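Local coordinates for iron-sulfur cluster assembly scaffold protein IscU (Streptococcus pyogenes, PDB 1SU0), which probably serves as the scaffold on which the cysteine desulfurase IscS assembles iron-sulfur clusters before they pass to other proteins, and here binds zinc, at residues A15-R20 with S72-D77; L88-I93 with K107-A112; D92-M97 with K126-A131. All blocks are in the same frame, centred on the assembly; numbering follows the deposited sequence.

Overall arrangement
The three contacts tie the helical layer of the NifU-like N-terminal domain together, beside its three-stranded antiparallel sheet. Along the chain, interaction 1 closes first, joining helix 8-19 to helix 66-79; interactions 2 and 3 then both start from helix 84-97, share Asp92 and Ile93, and reach the loop before helix 122-139 and that helix itself. Interaction 1 lies about 14 Å from each of the others, centre to centre, and interactions 2 and 3 about 9 Å apart. His17 of interaction 1 probably hydrogen-bonds Glu111 of interaction 2, and Met97 packs on Leu109 and Ala112. Interaction 3 includes Cys127, so this connected framework extends to the zinc ligand.

Interaction 1: A15-R20 with S72-D77; sequences ADHSKR and SSMMTD
The His17 ring hydrogen-bonds Ser73 at its edge and is covered on one face by Met74. His17 ND1 and Ser73 OG are 2.6 Å apart in an almost straight hydrogen bond (174°), with the hydroxyl in the ring plane; either atom could be the donor. Ser73 OG lies anti to its backbone N (chi1 169°), which turns the hydroxyl to the imidazole, and it also bonds the backbone N of His22. At the other ring nitrogen, NE2 bonds Glu111 OE1, so both nitrogens are engaged and the rotation of the ring is fixed.

The apolar part is a CH-pi contact: Met74 CG stands 3.4 Å from the centroid of the His17 ring, practically on the ring normal. Beyond CG the methionine chain is extended and runs across the imidazole, carrying CE to 3.5 Å from His17 CD2. Electrostatics add a looser element, for Asp77 OD2 approaches the ring edge 3.6 Å from His17 CE1; together with the carboxylate of Glu111 at NE2, it could favour a protonated imidazole.

Helical segments 15-19 and 72-77 cross nearly perpendicularly, at 101°, with His17 in the last turn of helix 8-19. The His22 ring meets that of His17, Phe60 of strand 55-63 touches Ser73, and Met75 of helix 66-79 packs on helix 122-139.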
loop_
_atom_site.group_PDB
_atom_site.type_symbol
_atom_site.label_atom_id
_atom_site.label_comp_id
_atom_site.label_asym_id
_atom_site.label_seq_id
_atom_site.Cartn_x
_atom_site.Cartn_y
_atom_site.Cartn_z
ATOM N N ALA A 15 -1.600 -13.461 -4.168
ATOM C CA ALA A 15 -2.515 -14.208 -3.311
ATOM C C ALA A 15 -2.128 -14.205 -1.835
ATOM O O ALA A 15 -2.992 -14.044 -0.978
ATOM C CB ALA A 15 -2.678 -15.626 -3.809
ATOM N N ASP A 16 -0.835 -14.355 -1.556
ATOM C CA ASP A 16 -0.321 -14.357 -0.194
ATOM C C ASP A 16 -0.531 -13.038 0.488
ATOM O O ASP A 16 -0.755 -13.007 1.689
ATOM C CB ASP A 16 1.184 -14.649 -0.189
ATOM C CG ASP A 16 1.782 -14.720 1.235
ATOM O OD1 ASP A 16 1.448 -15.665 1.989
ATOM O OD2 ASP A 16 2.565 -13.848 1.683
ATOM N N HIS A 17 -0.422 -11.940 -0.259
ATOM C CA HIS A 17 -0.613 -10.631 0.323
ATOM C C HIS A 17 -2.105 -10.367 0.603
ATOM O O HIS A 17 -2.436 -9.592 1.495
ATOM C CB HIS A 17 -0.037 -9.534 -0.583
ATOM C CG HIS A 17 1.430 -9.308 -0.391
ATOM N ND1 HIS A 17 1.943 -8.694 0.731
ATOM C CD2 HIS A 17 2.491 -9.589 -1.189
ATOM C CE1 HIS A 17 3.258 -8.643 0.637
ATOM N NE2 HIS A 17 3.617 -9.170 -0.522
ATOM N N SER A 18 -2.998 -10.974 -0.165
ATOM C CA SER A 18 -4.430 -10.732 0.009
ATOM C C SER A 18 -4.999 -11.652 1.077
ATOM O O SER A 18 -5.841 -11.254 1.852
ATOM C CB SER A 18 -5.183 -10.931 -1.304
ATOM O OG SER A 18 -4.685 -12.060 -2.007
ATOM N N LYS A 19 -4.539 -12.896 1.119
ATOM C CA LYS A 19 -5.072 -13.868 2.064
ATOM C C LYS A 19 -4.388 -13.757 3.435
ATOM O O LYS A 19 -5.043 -13.837 4.460
ATOM C CB LYS A 19 -4.937 -15.285 1.501
ATOM C CG LYS A 19 -5.827 -15.592 0.280
ATOM C CD LYS A 19 -5.275 -16.817 -0.502
ATOM C CE LYS A 19 -6.154 -17.230 -1.715
ATOM N NZ LYS A 19 -5.559 -18.384 -2.510
ATOM N N ARG A 20 -3.077 -13.551 3.450
ATOM C CA ARG A 20 -2.304 -13.449 4.691
ATOM C C ARG A 20 -1.512 -12.132 4.766
ATOM O O ARG A 20 -0.263 -12.136 4.756
ATOM C CB ARG A 20 -1.352 -14.643 4.786
ATOM C CG ARG A 20 -0.671 -14.830 6.135
ATOM C CD ARG A 20 0.201 -16.095 6.209
ATOM N NE ARG A 20 1.543 -15.837 6.744
ATOM C CZ ARG A 20 2.196 -16.641 7.584
ATOM N NH1 ARG A 20 1.657 -17.785 8.016
ATOM N NH2 ARG A 20 3.411 -16.301 8.005
ATOM N N SER A 72 -2.383 -2.974 0.074
ATOM C CA SER A 72 -2.128 -2.459 1.400
ATOM C C SER A 72 -0.977 -3.197 2.039
ATOM O O SER A 72 -0.060 -2.594 2.614
ATOM C CB SER A 72 -3.380 -2.583 2.256
ATOM O OG SER A 72 -4.439 -1.875 1.638
ATOM N N SER A 73 -1.002 -4.513 1.914
ATOM C CA SER A 73 -0.001 -5.345 2.541
ATOM C C SER A 73 1.369 -5.010 1.962
ATOM O O SER A 73 2.334 -4.780 2.689
ATOM C CB SER A 73 -0.391 -6.808 2.350
ATOM O OG SER A 73 0.654 -7.664 2.708
ATOM N N MET A 74 1.446 -4.937 0.648
ATOM C CA MET A 74 2.705 -4.613 -0.028
ATOM C C MET A 74 3.198 -3.177 0.272
ATOM O O MET A 74 4.394 -2.920 0.409
ATOM C CB MET A 74 2.523 -4.804 -1.527
ATOM C CG MET A 74 2.244 -6.245 -1.960
ATOM S SD MET A 74 1.404 -6.281 -3.762
ATOM C CE MET A 74 1.827 -8.137 -4.334
ATOM N N MET A 75 2.273 -2.237 0.377
ATOM C CA MET A 75 2.609 -0.871 0.768
ATOM C C MET A 75 3.377 -0.850 2.111
ATOM O O MET A 75 4.390 -0.166 2.224
ATOM C CB MET A 75 1.339 -0.035 0.836
ATOM C CG MET A 75 1.553 1.425 1.227
ATOM S SD MET A 75 1.640 1.658 3.176
ATOM C CE MET A 75 -0.213 1.105 3.707
ATOM N N THR A 76 2.932 -1.627 3.097
ATOM C CA THR A 76 3.579 -1.644 4.410
ATOM C C THR A 76 5.017 -2.126 4.311
ATOM O O THR A 76 5.895 -1.588 4.963
ATOM C CB THR A 76 2.845 -2.563 5.435
ATOM O OG1 THR A 76 2.962 -3.943 5.049
ATOM C CG2 THR A 76 1.348 -2.275 5.503
ATOM N N ASP A 77 5.244 -3.161 3.517
ATOM C CA ASP A 77 6.571 -3.682 3.342
ATOM C C ASP A 77 7.468 -2.592 2.746
ATOM O O ASP A 77 8.639 -2.470 3.117
ATOM C CB ASP A 77 6.561 -4.866 2.379
ATOM C CG ASP A 77 6.121 -6.170 3.014
ATOM O OD1 ASP A 77 5.851 -6.247 4.226
ATOM O OD2 ASP A 77 6.033 -7.200 2.326
#

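Interaction 2: L88-I93 with K107-A112; sequences LALADI and KELGEA
A 3-10 segment in the connection between helices 84-97 and 122-139 folds back on the first of these helices, and Leu109 supplies the main apolar surface of its contact with Leu90 and Ile93. Both methyl groups of Leu109 are used. Its CD2 comes 3.6 Å from Ile93 CG2, the closest approach between the segments, while CD1 rests 3.7 Å from the backbone O of Leu90 and also borders Ile93 CG2. The branch methyl of Ile93 does the touching because it stands anti to the backbone N, whereas CG1 points anti to the carbonyl carbon (chi1 -74°) and takes the other arm of the side chain elsewhere.

Leu90 comes in beside this pair with its CD2 methyl. That atom lies 3.9 Å from Leu109 CD1 and 3.7 Å from the carbonyl O of Glu108, and it also meets the CB of Glu108 at 3.8 Å. The glutamate thus offers its backbone and the root of its side chain to the leucine; a bend at chi2 (-54°) leads the carboxylate away from the helix.

Around these residues, Trp132 of helix 122-139 touches Leu90, Met97 packs on Leu109, and Ala105 and Gln106 border Ile93. The contact is made of methyl groups that meet one another, the CB of Glu108 and two backbone carbonyl oxygens. With no hydrogen bond between the segments, loop and helix are held by apolar contact, buried at Leu90 and Leu109 and more open at Ile93 and Glu108, with the charged end of Glu108 kept outside the apolar interface.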
loop_
_atom_site.group_PDB
_atom_site.type_symbol
_atom_site.label_atom_id
_atom_site.label_comp_id
_atom_site.label_asym_id
_atom_site.label_seq_id
_atom_site.Cartn_x
_atom_site.Cartn_y
_atom_site.Cartn_z
ATOM N N LEU A 88 6.573 9.214 0.757
ATOM C CA LEU A 88 5.712 9.998 -0.128
ATOM C C LEU A 88 6.155 9.926 -1.585
ATOM O O LEU A 88 5.342 10.044 -2.494
ATOM C CB LEU A 88 5.654 11.468 0.316
ATOM C CG LEU A 88 4.307 11.970 0.844
ATOM C CD1 LEU A 88 3.846 11.210 2.095
ATOM C CD2 LEU A 88 4.394 13.468 1.127
ATOM N N ALA A 89 7.452 9.762 -1.798
ATOM C CA ALA A 89 7.996 9.611 -3.138
ATOM C C ALA A 89 7.585 8.259 -3.723
ATOM O O ALA A 89 7.242 8.175 -4.890
ATOM C CB ALA A 89 9.507 9.751 -3.111
ATOM N N LEU A 90 7.611 7.221 -2.901
ATOM C CA LEU A 90 7.205 5.893 -3.315
ATOM C C LEU A 90 5.729 5.871 -3.708
ATOM O O LEU A 90 5.350 5.279 -4.711
ATOM C CB LEU A 90 7.446 4.905 -2.185
ATOM C CG LEU A 90 8.908 4.622 -1.893
ATOM C CD1 LEU A 90 8.969 3.702 -0.721
ATOM C CD2 LEU A 90 9.582 3.967 -3.084
ATOM N N ALA A 91 4.924 6.569 -2.915
ATOM C CA ALA A 91 3.514 6.727 -3.168
ATOM C C ALA A 91 3.304 7.332 -4.533
ATOM O O ALA A 91 2.494 6.855 -5.317
ATOM C CB ALA A 91 2.885 7.596 -2.083
ATOM N N ASP A 92 4.058 8.374 -4.827
ATOM C CA ASP A 92 4.013 8.977 -6.138
ATOM C C ASP A 92 4.435 7.981 -7.210
ATOM O O ASP A 92 3.812 7.919 -8.249
ATOM C CB ASP A 92 4.891 10.245 -6.174
ATOM C CG ASP A 92 4.211 11.449 -5.497
ATOM O OD1 ASP A 92 4.758 12.554 -5.649
ATOM O OD2 ASP A 92 3.144 11.413 -4.813
ATOM N N ILE A 93 5.478 7.197 -6.940
ATOM C CA ILE A 93 5.967 6.181 -7.881
ATOM C C ILE A 93 4.918 5.116 -8.173
ATOM O O ILE A 93 4.723 4.709 -9.315
ATOM C CB ILE A 93 7.286 5.515 -7.370
ATOM C CG1 ILE A 93 8.477 6.482 -7.529
ATOM C CG2 ILE A 93 7.606 4.233 -8.130
ATOM C CD1 ILE A 93 9.642 6.187 -6.579
ATOM N N LYS A 107 11.218 -0.518 -8.968
ATOM C CA LYS A 107 11.973 -1.503 -8.213
ATOM C C LYS A 107 11.961 -1.247 -6.717
ATOM O O LYS A 107 12.011 -2.193 -5.949
ATOM C CB LYS A 107 13.416 -1.522 -8.686
ATOM C CG LYS A 107 13.617 -2.265 -10.008
ATOM C CD LYS A 107 14.950 -1.940 -10.657
ATOM C CE LYS A 107 16.122 -2.126 -9.690
ATOM N NZ LYS A 107 17.443 -1.705 -10.315
ATOM N N GLU A 108 11.903 0.024 -6.310
ATOM C CA GLU A 108 11.933 0.420 -4.892
ATOM C C GLU A 108 10.620 0.171 -4.171
ATOM O O GLU A 108 10.494 0.431 -2.985
ATOM C CB GLU A 108 12.255 1.910 -4.773
ATOM C CG GLU A 108 13.574 2.312 -5.398
ATOM C CD GLU A 108 14.708 1.480 -4.862
ATOM O OE1 GLU A 108 14.811 1.409 -3.616
ATOM O OE2 GLU A 108 15.464 0.879 -5.676
ATOM N N LEU A 109 9.633 -0.289 -4.920
ATOM C CA LEU A 109 8.298 -0.578 -4.426
ATOM C C LEU A 109 8.234 -1.998 -3.903
ATOM O O LEU A 109 7.267 -2.363 -3.246
ATOM C CB LEU A 109 7.323 -0.470 -5.588
ATOM C CG LEU A 109 6.425 0.734 -5.820
ATOM C CD1 LEU A 109 6.901 1.943 -5.124
ATOM C CD2 LEU A 109 6.194 0.973 -7.328
ATOM N N GLY A 110 9.263 -2.804 -4.211
ATOM C CA GLY A 110 9.321 -4.203 -3.806
ATOM C C GLY A 110 8.229 -5.050 -4.452
ATOM O O GLY A 110 7.997 -4.968 -5.654
ATOM N N GLU A 111 7.544 -5.870 -3.663
ATOM C CA GLU A 111 6.542 -6.756 -4.248
ATOM C C GLU A 111 5.319 -6.001 -4.781
ATOM O O GLU A 111 4.663 -6.498 -5.654
ATOM C CB GLU A 111 6.155 -7.899 -3.287
ATOM C CG GLU A 111 7.205 -8.994 -3.201
ATOM C CD GLU A 111 6.957 -9.980 -2.067
ATOM O OE1 GLU A 111 5.816 -10.100 -1.633
ATOM O OE2 GLU A 111 7.907 -10.620 -1.589
ATOM N N ALA A 112 5.023 -4.810 -4.273
ATOM C CA ALA A 112 4.023 -3.916 -4.878
ATOM C C ALA A 112 4.263 -3.674 -6.371
ATOM O O ALA A 112 3.374 -3.269 -7.092
ATOM C CB ALA A 112 4.004 -2.583 -4.178
#

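Interaction 3: D92-M97 with K126-A131; sequences DIFSEM and KCSTLA. With ZN (zinc ion), chain B.
With CG anti to its backbone N (chi1 -176°), Phe94 sends its ring from helix 84-97 toward Ser128, whose OG is lodged between its own backbone N and carbonyl carbon (chi1 68°). The contact belongs to an antiparallel helix pair in the NifU-like domain: the axes of the two short helical segments run at 179° to each other and approach to 10.2 Å. Backbones are closest at Ser95 and Thr129, but the side chain of Phe94 spans most of the gap.

The far end of the ring does the touching. Phe94 CZ lies 3.9 Å from Ser128 CB, which sits in the ring plane at the edge. Phe94 CE2 approaches the carbonyl O of Ser128 obliquely, at 3.7 Å, and Ser128 OG is close by at 3.8 Å from CE2. These are van der Waals contacts, and the polar atoms have partners elsewhere: Ser128 OG bonds Ile125 O, and Ser128 O accepts a hydrogen bond from Ser71 OG of helix 66-79. Thr129 adds its CG2 methyl near the ring plane, 4.3 Å from Phe94 CE2, and this methyl also borders Ser95 more loosely. Trp132, one turn further along helix 122-139, stacks on the phenylalanine ring.

The same helix contributes to the metal site. Immediately before Ser128, Cys127 points to the zinc ion, which probably stands in for an iron-sulfur centre; Asp42 and Cys65 also bind the zinc, and Cys40 belongs to the same site. Cys127 SG lies 2.2 Å from the zinc.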
loop_
_atom_site.group_PDB
_atom_site.type_symbol
_atom_site.label_atom_id
_atom_site.label_comp_id
_atom_site.label_asym_id
_atom_site.label_seq_id
_atom_site.Cartn_x
_atom_site.Cartn_y
_atom_site.Cartn_z
ATOM N N ASP A 92 4.058 8.374 -4.827
ATOM C CA ASP A 92 4.013 8.977 -6.138
ATOM C C ASP A 92 4.435 7.981 -7.210
ATOM O O ASP A 92 3.812 7.919 -8.249
ATOM C CB ASP A 92 4.891 10.245 -6.174
ATOM C CG ASP A 92 4.211 11.449 -5.497
ATOM O OD1 ASP A 92 4.758 12.554 -5.649
ATOM O OD2 ASP A 92 3.144 11.413 -4.813
ATOM N N ILE A 93 5.478 7.197 -6.940
ATOM C CA ILE A 93 5.967 6.181 -7.881
ATOM C C ILE A 93 4.918 5.116 -8.173
ATOM O O ILE A 93 4.723 4.709 -9.315
ATOM C CB ILE A 93 7.286 5.515 -7.370
ATOM C CG1 ILE A 93 8.477 6.482 -7.529
ATOM C CG2 ILE A 93 7.606 4.233 -8.130
ATOM C CD1 ILE A 93 9.642 6.187 -6.579
ATOM N N PHE A 94 4.243 4.676 -7.134
ATOM C CA PHE A 94 3.226 3.656 -7.268
ATOM C C PHE A 94 2.036 4.166 -8.087
ATOM O O PHE A 94 1.611 3.568 -9.077
ATOM C CB PHE A 94 2.736 3.242 -5.886
ATOM C CG PHE A 94 1.743 2.129 -5.934
ATOM C CD1 PHE A 94 2.162 0.823 -5.852
ATOM C CD2 PHE A 94 0.402 2.390 -6.119
ATOM C CE1 PHE A 94 1.258 -0.198 -5.931
ATOM C CE2 PHE A 94 -0.493 1.386 -6.197
ATOM C CZ PHE A 94 -0.074 0.089 -6.103
ATOM N N SER A 95 1.507 5.282 -7.627
ATOM C CA SER A 95 0.432 6.000 -8.276
ATOM C C SER A 95 0.690 6.213 -9.766
ATOM O O SER A 95 -0.214 6.022 -10.573
ATOM C CB SER A 95 0.257 7.347 -7.582
ATOM O OG SER A 95 -1.038 7.824 -7.798
ATOM N N GLU A 96 1.920 6.567 -10.134
ATOM C CA GLU A 96 2.282 6.745 -11.541
ATOM C C GLU A 96 2.421 5.447 -12.288
ATOM O O GLU A 96 2.181 5.396 -13.483
ATOM C CB GLU A 96 3.630 7.430 -11.670
ATOM C CG GLU A 96 3.636 8.913 -11.436
ATOM C CD GLU A 96 5.038 9.398 -11.178
ATOM O OE1 GLU A 96 5.142 10.450 -10.514
ATOM O OE2 GLU A 96 6.028 8.723 -11.620
ATOM N N MET A 97 2.886 4.417 -11.603
ATOM C CA MET A 97 3.000 3.101 -12.207
ATOM C C MET A 97 1.612 2.534 -12.602
ATOM O O MET A 97 1.436 1.965 -13.676
ATOM C CB MET A 97 3.699 2.151 -11.245
ATOM C CG MET A 97 3.786 0.710 -11.744
ATOM S SD MET A 97 4.432 -0.504 -10.365
ATOM C CE MET A 97 2.872 -0.657 -9.194
ATOM N N LYS A 126 -7.967 2.820 -8.012
ATOM C CA LYS A 126 -8.282 3.306 -6.669
ATOM C C LYS A 126 -8.311 2.175 -5.617
ATOM O O LYS A 126 -8.109 2.431 -4.430
ATOM C CB LYS A 126 -9.591 4.109 -6.681
ATOM C CG LYS A 126 -9.815 5.067 -5.496
ATOM C CD LYS A 126 -8.870 6.288 -5.531
ATOM C CE LYS A 126 -9.625 7.580 -5.858
ATOM N NZ LYS A 126 -9.840 7.719 -7.335
ATOM N N CYS A 127 -8.543 0.935 -6.041
ATOM C CA CYS A 127 -8.397 -0.208 -5.134
ATOM C C CYS A 127 -6.931 -0.260 -4.632
ATOM O O CYS A 127 -6.638 -0.332 -3.429
ATOM C CB CYS A 127 -8.782 -1.523 -5.839
ATOM S SG CYS A 127 -10.511 -1.608 -6.464
ATOM N N SER A 128 -6.018 -0.157 -5.581
ATOM C CA SER A 128 -4.598 -0.254 -5.307
ATOM C C SER A 128 -3.999 0.967 -4.566
ATOM O O SER A 128 -3.129 0.818 -3.728
ATOM C CB SER A 128 -3.890 -0.494 -6.626
ATOM O OG SER A 128 -3.976 0.654 -7.442
ATOM N N THR A 129 -4.505 2.165 -4.817
ATOM C CA THR A 129 -3.917 3.367 -4.207
ATOM C C THR A 129 -4.417 3.666 -2.795
ATOM O O THR A 129 -3.764 4.404 -2.069
ATOM C CB THR A 129 -4.126 4.585 -5.081
ATOM O OG1 THR A 129 -5.520 4.793 -5.270
ATOM C CG2 THR A 129 -3.561 4.366 -6.486
ATOM N N LEU A 130 -5.532 3.074 -2.395
ATOM C CA LEU A 130 -6.140 3.359 -1.098
ATOM C C LEU A 130 -5.151 3.361 0.061
ATOM O O LEU A 130 -5.095 4.306 0.846
ATOM C CB LEU A 130 -7.286 2.364 -0.814
ATOM C CG LEU A 130 -8.108 2.505 0.489
ATOM C CD1 LEU A 130 -8.504 3.913 0.830
ATOM C CD2 LEU A 130 -9.359 1.651 0.394
ATOM N N ALA A 131 -4.372 2.301 0.174
ATOM C CA ALA A 131 -3.396 2.184 1.256
ATOM C C ALA A 131 -2.363 3.307 1.188
ATOM O O ALA A 131 -2.012 3.924 2.209
ATOM C CB ALA A 131 -2.719 0.876 1.190
HETATM ZN ZN ZN B . -11.415 -2.747 -4.756
#